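Local coordinates for protein tryptophan synthase alpha chain (Pyrococcus furiosus, PDB 2DZX) that cleaves indoleglycerol phosphate to indole and glyceraldehyde 3-phosphate as the alpha subunit of tryptophan synthase, in the last step of tryptophan biosynthesis, at residues E147-I152 with K187-N192. The protein carries 2 engineered substitutions. Residues are numbered along the deposited sequence; the frame is centred on the assembly and turned at random.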
# COMPACT_ATOMS: atom_id res chain seq x y z
N GLU A 147 -6.85 -22.14 -2.81
CA GLU A 147 -6.67 -22.30 -4.25
C GLU A 147 -6.33 -20.98 -4.92
O GLU A 147 -5.50 -20.93 -5.82
CB GLU A 147 -7.94 -22.86 -4.92
CG GLU A 147 -8.32 -24.29 -4.52
CD GLU A 147 -8.83 -24.39 -3.09
OE1 GLU A 147 -9.67 -23.55 -2.69
OE2 GLU A 147 -8.40 -25.33 -2.37
N ARG A 148 -6.98 -19.90 -4.48
CA ARG A 148 -6.74 -18.60 -5.08
C ARG A 148 -5.47 -17.97 -4.57
O ARG A 148 -4.81 -17.24 -5.31
CB ARG A 148 -7.92 -17.64 -4.83
CG ARG A 148 -8.04 -16.56 -5.91
CD ARG A 148 -8.97 -15.43 -5.51
NE ARG A 148 -10.26 -15.92 -5.03
CZ ARG A 148 -11.09 -16.68 -5.72
NH1 ARG A 148 -10.77 -17.06 -6.96
NH2 ARG A 148 -12.24 -17.07 -5.19
N LEU A 149 -5.12 -18.23 -3.31
CA LEU A 149 -3.89 -17.68 -2.75
C LEU A 149 -2.72 -18.20 -3.58
O LEU A 149 -1.76 -17.48 -3.85
CB LEU A 149 -3.72 -18.11 -1.29
CG LEU A 149 -4.47 -17.24 -0.29
CD1 LEU A 149 -4.46 -17.88 1.08
CD2 LEU A 149 -3.83 -15.85 -0.26
N LYS A 150 -2.82 -19.45 -4.01
CA LYS A 150 -1.78 -20.06 -4.82
C LYS A 150 -1.71 -19.39 -6.20
O LYS A 150 -0.63 -19.06 -6.68
CB LYS A 150 -2.04 -21.57 -4.97
CG LYS A 150 -1.13 -22.28 -5.96
CD LYS A 150 0.35 -22.18 -5.58
CE LYS A 150 1.21 -22.88 -6.64
NZ LYS A 150 2.68 -22.84 -6.34
N VAL A 151 -2.87 -19.19 -6.82
CA VAL A 151 -2.92 -18.55 -8.13
C VAL A 151 -2.38 -17.13 -8.01
O VAL A 151 -1.72 -16.64 -8.93
CB VAL A 151 -4.37 -18.48 -8.67
CG1 VAL A 151 -4.41 -17.68 -9.95
CG2 VAL A 151 -4.90 -19.89 -8.91
N ILE A 152 -2.67 -16.49 -6.89
CA ILE A 152 -2.20 -15.13 -6.64
C ILE A 152 -0.69 -15.12 -6.47
O ILE A 152 -0.00 -14.26 -7.02
CB ILE A 152 -2.86 -14.56 -5.36
CG1 ILE A 152 -4.32 -14.23 -5.64
CG2 ILE A 152 -2.11 -13.34 -4.89
CD1 ILE A 152 -5.09 -13.81 -4.40
N LYS A 187 1.10 -17.96 4.68
CA LYS A 187 2.50 -18.34 4.93
C LYS A 187 2.76 -19.80 4.61
O LYS A 187 3.90 -20.22 4.45
CB LYS A 187 2.90 -18.06 6.39
CG LYS A 187 2.92 -16.58 6.77
CD LYS A 187 3.61 -15.71 5.71
CE LYS A 187 5.04 -16.15 5.41
NZ LYS A 187 5.94 -15.91 6.57
N ARG A 188 1.69 -20.57 4.52
CA ARG A 188 1.77 -21.99 4.24
C ARG A 188 1.75 -22.23 2.73
O ARG A 188 2.12 -23.30 2.26
CB ARG A 188 0.56 -22.68 4.89
CG ARG A 188 0.70 -24.16 5.13
CD ARG A 188 -0.51 -24.70 5.90
NE ARG A 188 -1.63 -25.05 5.03
CZ ARG A 188 -2.50 -24.19 4.50
NH1 ARG A 188 -2.40 -22.89 4.74
NH2 ARG A 188 -3.47 -24.63 3.71
N ILE A 189 1.33 -21.21 1.98
CA ILE A 189 1.21 -21.33 0.53
C ILE A 189 2.13 -20.45 -0.32
O ILE A 189 2.65 -20.90 -1.34
CB ILE A 189 -0.26 -21.04 0.12
CG1 ILE A 189 -1.18 -22.07 0.77
CG2 ILE A 189 -0.40 -21.03 -1.41
CD1 ILE A 189 -2.65 -21.68 0.77
N CYS A 190 2.33 -19.21 0.09
CA CYS A 190 3.12 -18.26 -0.68
C CYS A 190 4.64 -18.39 -0.60
O CYS A 190 5.20 -18.56 0.47
CB CYS A 190 2.73 -16.83 -0.29
SG CYS A 190 0.96 -16.47 -0.41
N ARG A 191 5.28 -18.30 -1.76
CA ARG A 191 6.73 -18.34 -1.86
C ARG A 191 7.17 -16.89 -1.76
O ARG A 191 8.23 -16.60 -1.23
CB ARG A 191 7.16 -18.97 -3.19
CG ARG A 191 6.92 -20.47 -3.18
CD ARG A 191 6.93 -21.14 -4.53
NE ARG A 191 6.72 -22.57 -4.32
CZ ARG A 191 6.47 -23.47 -5.27
NH1 ARG A 191 6.40 -23.10 -6.54
NH2 ARG A 191 6.30 -24.74 -4.94
N ASN A 192 6.32 -15.99 -2.26
CA ASN A 192 6.53 -14.55 -2.22
C ASN A 192 6.39 -14.08 -0.77
O ASN A 192 5.73 -14.72 0.03
CB ASN A 192 5.45 -13.82 -3.03
CG ASN A 192 5.74 -13.77 -4.51
OD1 ASN A 192 6.62 -13.05 -4.96
ND2 ASN A 192 4.98 -14.54 -5.29
O HOH W 1 3.14 -21.03 -4.42
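L149 and K150, neighbours on one helical turn, meet the segment 187-192, where I189 gives the largest share of the surface that its segment brings to the contact. Buried L149 brings its methyl CD1 to within 4.2 Å of I189 CD1, a pairing of branched hydrocarbon chains that suits the inward flank of the helix. Beside it C190 lies at the limit of contact, its SG 4.5 Å from L149 O; a small, weakly polar side chain fits here, against D153 and V160.

K150 works at two levels. Its backbone receives the other branch of I189, with CG2 3.8 Å from K150 CA, so the beta-branched residue rests directly on the helix. The lysine chain then leaves with CG anti to the backbone N (chi1 171°) and bends at chi2 (61°), which brings the ammonium across to the second segment. There K150 NZ donates to a water 2.7 Å away. This water lies 3.1 Å from I189 O, to which it can donate. K150 NZ also sits over one face of the R191 guanidinium, displaced toward its rim and 3.7 Å from R191 NH1. Two like charges are thus close, but a salt bridge from K150 to D154 probably offsets the cost. Long, flexible chains suit both residues, carrying their charges to the solvent-facing border while the aliphatic base of K150 stays by I189 CG2.

In the TIM barrel, helices 146-155 and 177-189 are neighbours on the outer wall. D146 pairs with R188, while D153 accepts hydrogen bonds from R191 N and N192 ND2, tying down the turn that leads into strand 194-197; L149 and I152 pack inward on strand 135-140.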